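Local coordinates for sortase family protein (Streptococcus agalactiae, PDB 4D7W) that probably works as a class C sortase, a transpeptidase of the Gram-positive cell surface that takes part in pilus assembly, at residues T13-E17 against N18-K22; T44-E47 against R48-Y51. All coordinates share one frame; numbering follows the deposited sequence.

Contact 1 of 2, residues T13-E17 against N18-K22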
loop_
_atom_site.group_PDB
_atom_site.type_symbol
_atom_site.label_atom_id
_atom_site.label_comp_id
_atom_site.label_asym_id
_atom_site.label_seq_id
_atom_site.Cartn_x
_atom_site.Cartn_y
_atom_site.Cartn_z
ATOM N N THR A 13 18.845 8.595 1.415
ATOM C CA THR A 13 19.994 8.883 2.268
ATOM C C THR A 13 20.480 10.333 2.134
ATOM O O THR A 13 20.934 10.931 3.102
ATOM C CB THR A 13 21.167 7.929 1.960
ATOM O OG1 THR A 13 20.823 6.605 2.392
ATOM C CG2 THR A 13 22.412 8.363 2.689
ATOM N N HIS A 14 20.359 10.906 0.942
ATOM C CA HIS A 14 20.933 12.222 0.683
ATOM C C HIS A 14 19.915 13.352 0.694
ATOM O O HIS A 14 20.236 14.489 0.356
ATOM C CB HIS A 14 21.673 12.189 -0.648
ATOM C CG HIS A 14 22.719 11.125 -0.705
ATOM N ND1 HIS A 14 23.836 11.144 0.105
ATOM C CD2 HIS A 14 22.798 9.989 -1.436
ATOM C CE1 HIS A 14 24.575 10.077 -0.148
ATOM N NE2 HIS A 14 23.969 9.362 -1.081
ATOM N N MET A 15 18.693 13.040 1.091
ATOM C CA MET A 15 17.671 14.065 1.253
ATOM C C MET A 15 17.884 14.863 2.533
ATOM O O MET A 15 18.137 14.286 3.588
ATOM C CB MET A 15 16.276 13.440 1.290
ATOM C CG MET A 15 15.798 12.874 -0.013
ATOM S SD MET A 15 14.140 12.199 0.168
ATOM C CE MET A 15 13.332 13.539 1.026
ATOM N N ASP A 16 17.745 16.181 2.446
ATOM C CA ASP A 16 17.762 17.027 3.637
ATOM C C ASP A 16 16.647 16.616 4.610
ATOM O O ASP A 16 15.665 15.996 4.205
ATOM C CB ASP A 16 17.613 18.495 3.245
ATOM C CG ASP A 16 18.017 19.432 4.356
ATOM O OD1 ASP A 16 18.819 19.011 5.216
ATOM O OD2 ASP A 16 17.541 20.589 4.368
ATOM N N GLU A 17 16.796 16.944 5.892
ATOM C CA GLU A 17 15.750 16.628 6.867
ATOM C C GLU A 17 14.532 17.531 6.667
ATOM O O GLU A 17 13.428 17.218 7.119
ATOM C CB GLU A 17 16.270 16.749 8.300
ATOM C CG GLU A 17 16.980 15.499 8.805
ATOM C CD GLU A 17 17.380 15.594 10.270
ATOM O OE1 GLU A 17 16.993 16.576 10.943
ATOM O OE2 GLU A 17 18.084 14.680 10.750
ATOM N N ASN A 18 14.745 18.652 5.982
ATOM C CA ASN A 18 13.648 19.507 5.565
ATOM C C ASN A 18 12.970 18.943 4.327
ATOM O O ASN A 18 11.826 19.278 4.030
ATOM C CB ASN A 18 14.139 20.930 5.301
ATOM C CG ASN A 18 14.183 21.779 6.564
ATOM O OD1 ASN A 18 14.247 21.255 7.681
ATOM N ND2 ASN A 18 14.134 23.102 6.392
ATOM N N ASP A 19 13.689 18.088 3.605
ATOM C CA ASP A 19 13.125 17.384 2.454
ATOM C C ASP A 19 12.090 16.352 2.899
ATOM O O ASP A 19 11.005 16.277 2.310
ATOM C CB ASP A 19 14.228 16.697 1.631
ATOM C CG ASP A 19 15.036 17.677 0.782
ATOM O OD1 ASP A 19 14.423 18.524 0.091
ATOM O OD2 ASP A 19 16.286 17.589 0.802
ATOM N N TYR A 20 12.422 15.555 3.923
ATOM C CA TYR A 20 11.454 14.594 4.477
ATOM C C TYR A 20 10.204 15.331 4.912
ATOM O O TYR A 20 9.100 14.927 4.584
ATOM C CB TYR A 20 12.001 13.823 5.687
ATOM C CG TYR A 20 13.241 13.002 5.438
ATOM C CD1 TYR A 20 13.427 12.318 4.244
ATOM C CD2 TYR A 20 14.238 12.917 6.410
ATOM C CE1 TYR A 20 14.580 11.565 4.019
ATOM C CE2 TYR A 20 15.390 12.174 6.203
ATOM C CZ TYR A 20 15.563 11.495 5.007
ATOM O OH TYR A 20 16.724 10.759 4.804
ATOM N N LYS A 21 10.400 16.418 5.661
ATOM C CA LYS A 21 9.283 17.163 6.238
ATOM C C LYS A 21 8.294 17.658 5.195
ATOM O O LYS A 21 7.084 17.562 5.388
ATOM C CB LYS A 21 9.791 18.359 7.056
ATOM C CG LYS A 21 10.178 18.026 8.488
ATOM C CD LYS A 21 10.586 19.286 9.261
ATOM C CE LYS A 21 11.320 18.928 10.551
ATOM N NZ LYS A 21 11.687 20.130 11.360
ATOM N N LYS A 22 8.805 18.222 4.105
ATOM C CA LYS A 22 7.943 18.708 3.034
ATOM C C LYS A 22 7.099 17.561 2.477
ATOM O O LYS A 22 5.875 17.650 2.390
ATOM C CB LYS A 22 8.774 19.354 1.928
ATOM C CG LYS A 22 7.963 19.846 0.737
ATOM C CD LYS A 22 8.777 20.822 -0.113
ATOM C CE LYS A 22 8.263 20.925 -1.547
ATOM N NZ LYS A 22 8.765 19.812 -2.420
#
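Asp19 reaches back to Asp16, the N-cap residue of helix 17-31, and takes the backbone N-H there on OD2. Asp16 N lies 2.6 Å from Asp19 OD2, short for such a bond, yet the N-H...O angle of 133° shows that it is bent. OD2 receives this hydrogen on its anti lone pair, the one away from the other carboxylate oxygen. Aspartate suits this place, three residues after the N-cap, because its short side chain turns back onto the chain that enters the helix. The exchange is one-sided: Asp16 has CG anti to its own N (chi1 -163°), which carries its carboxylate toward CB of Asn18 and leaves Asp16 OD2 4.7 Å from Asp19 N. Asp19 N instead makes a weak bond to Asp16 O. Asp16 O also accepts from Tyr20 N at 3.3 Å, so one oxygen serves two backbone donors; it lies over one face of the Tyr20 ring, near the rim. A long, weak bond from Lys21 N to Glu17 O follows along the first turn.

The apolar side belongs to Met15. Met15 CB sits 3.7 Å from CE1 of Tyr20, and a bend at chi3 (48°) swings Met15 CE to 3.4 Å from Tyr20 CD1. Met15 SD, 5.1 Å from the centroid of the Tyr20 ring and well off its normal, makes an oblique Met-aromatic contact. Tyr20 combines this apolar flank with a hydroxyl that is bonded to Val12 O, at the end of the preceding helix, while Met15 also touches Ile57.

Two carboxylates thus gather at the start of a helix, where the amide dipoles would probably stabilise their negative charge and offset the mutual repulsion of Asp16 and Asp19.

Contact 2 of 2, residues T44-E47 against R48-Y51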
loop_
_atom_site.group_PDB
_atom_site.type_symbol
_atom_site.label_atom_id
_atom_site.label_comp_id
_atom_site.label_asym_id
_atom_site.label_seq_id
_atom_site.Cartn_x
_atom_site.Cartn_y
_atom_site.Cartn_z
ATOM N N THR A 44 -10.542 12.344 -10.474
ATOM C CA THR A 44 -10.420 13.231 -11.635
ATOM C C THR A 44 -8.965 13.357 -12.092
ATOM O O THR A 44 -8.059 12.946 -11.371
ATOM C CB THR A 44 -10.963 14.645 -11.327
ATOM O OG1 THR A 44 -10.051 15.329 -10.461
ATOM C CG2 THR A 44 -12.319 14.569 -10.662
ATOM N N SER A 45 -8.741 13.916 -13.283
ATOM C CA SER A 45 -7.371 14.102 -13.803
ATOM C C SER A 45 -6.551 14.950 -12.844
ATOM O O SER A 45 -5.389 14.658 -12.552
ATOM C CB SER A 45 -7.379 14.763 -15.188
ATOM O OG SER A 45 -8.204 14.053 -16.089
ATOM N N GLN A 46 -7.186 16.004 -12.352
ATOM C CA GLN A 46 -6.593 16.909 -11.373
ATOM C C GLN A 46 -6.143 16.172 -10.109
ATOM O O GLN A 46 -5.039 16.376 -9.596
ATOM C CB GLN A 46 -7.616 17.993 -11.006
ATOM C CG GLN A 46 -7.028 19.204 -10.381
ATOM C CD GLN A 46 -5.984 19.793 -11.279
ATOM O OE1 GLN A 46 -6.300 20.376 -12.319
ATOM N NE2 GLN A 46 -4.724 19.614 -10.909
ATOM N N GLU A 47 -7.026 15.321 -9.598
ATOM C CA GLU A 47 -6.736 14.540 -8.408
ATOM C C GLU A 47 -5.632 13.528 -8.683
ATOM O O GLU A 47 -4.787 13.274 -7.832
ATOM C CB GLU A 47 -8.005 13.843 -7.921
ATOM C CG GLU A 47 -8.961 14.794 -7.226
ATOM C CD GLU A 47 -10.359 14.231 -7.053
ATOM O OE1 GLU A 47 -10.695 13.214 -7.696
ATOM O OE2 GLU A 47 -11.134 14.819 -6.273
ATOM N N ARG A 48 -5.642 12.950 -9.878
ATOM C CA ARG A 48 -4.643 11.955 -10.223
ATOM C C ARG A 48 -3.249 12.591 -10.295
ATOM O O ARG A 48 -2.273 11.993 -9.842
ATOM C CB ARG A 48 -4.992 11.268 -11.541
ATOM C CG ARG A 48 -3.938 10.265 -12.006
ATOM C CD ARG A 48 -4.469 9.384 -13.151
ATOM N NE ARG A 48 -5.669 8.675 -12.721
ATOM C CZ ARG A 48 -6.901 8.982 -13.111
ATOM N NH1 ARG A 48 -7.095 9.980 -13.972
ATOM N NH2 ARG A 48 -7.938 8.281 -12.657
ATOM N N LEU A 49 -3.166 13.799 -10.853
ATOM C CA LEU A 49 -1.916 14.568 -10.858
ATOM C C LEU A 49 -1.414 14.868 -9.446
ATOM O O LEU A 49 -0.222 14.777 -9.176
ATOM C CB LEU A 49 -2.094 15.892 -11.619
ATOM C CG LEU A 49 -1.965 15.926 -13.148
ATOM C CD1 LEU A 49 -2.666 14.732 -13.800
ATOM C CD2 LEU A 49 -2.521 17.231 -13.708
ATOM N N ASP A 50 -2.318 15.265 -8.554
ATOM C CA ASP A 50 -1.932 15.498 -7.168
ATOM C C ASP A 50 -1.376 14.210 -6.559
ATOM O O ASP A 50 -0.317 14.194 -5.923
ATOM C CB ASP A 50 -3.121 15.990 -6.341
ATOM C CG ASP A 50 -2.722 16.364 -4.905
ATOM O OD1 ASP A 50 -1.520 16.651 -4.660
ATOM O OD2 ASP A 50 -3.612 16.383 -4.021
ATOM N N TYR A 51 -2.113 13.126 -6.757
ATOM C CA TYR A 51 -1.709 11.811 -6.262
ATOM C C TYR A 51 -0.300 11.433 -6.728
ATOM O O TYR A 51 0.534 11.040 -5.922
ATOM C CB TYR A 51 -2.729 10.768 -6.710
ATOM C CG TYR A 51 -2.302 9.323 -6.519
ATOM C CD1 TYR A 51 -2.068 8.811 -5.254
ATOM C CD2 TYR A 51 -2.165 8.469 -7.600
ATOM C CE1 TYR A 51 -1.688 7.489 -5.063
ATOM C CE2 TYR A 51 -1.779 7.127 -7.416
ATOM C CZ TYR A 51 -1.547 6.654 -6.150
ATOM O OH TYR A 51 -1.166 5.344 -5.949
#
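Arg48 N bonds to Thr44 O at 2.8 Å, and Leu49 N to Ser45 O at 2.9 Å, making the first turn of helix 45-52 tight; Leu49 CD1 is pressed to 3.0 Å of Ser45 O. Tyr51 N closes on Glu47 O, and the buried Tyr51 ring leads off to His79 and His92, its hydroxyl bonded to His92 and Gly80. Ahead of this turn, Thr44 and Glu47 grip each other twice. Glu47 N gives its hydrogen to Thr44 OG1 at 3.1 Å, and Thr44 N returns a nearly straight bond (170°) to Glu47 OE1 at 2.9 Å, meeting the oxygen on its anti side and 32° out of the carboxylate plane. Glutamate can do this because CG lies beside its own backbone N (chi1 -75°), and the extended chain then runs back to the cap; its other oxygen, OE2, forms a salt bridge with Lys40.

The solvent side is looser. Ser45 and Gln46, polar and exposed, direct CB away from the next turn, and Gln46 NE2 comes no nearer than 4.3 Å to Leu49 CD2. Thr44 O lies over one face of the Arg48 guanidinium, with Arg48 NH1 4.1 Å away; the guanidinium pairs instead with Glu94 through NH2.

Reciprocal bonds between the N-cap and the third residue beyond it define the capping box, here opening a short surface helix.

From the N terminus, helix 3-13 ends in the bend of contact 1, which closes no loop of its own but joins that helix to helix 17-31. The latter runs on through Tyr30, and after helix 34-37 the chain reaches contact 2 at the head of helix 45-52. The two contacts are in series, neither nested nor crossing, with centres 24 Å apart and nearest atoms about 10 Å apart. Helix 17-31 bridges them: its Tyr20 rests on the loop at Leu138 and Asn139, while Tyr30 meets Asp50 and Tyr51. Thus helix 17-31 lies against a loop through Tyr20, and helix 45-52 meets strands 73-79 and 90-92 of the beta-sheet through Tyr51.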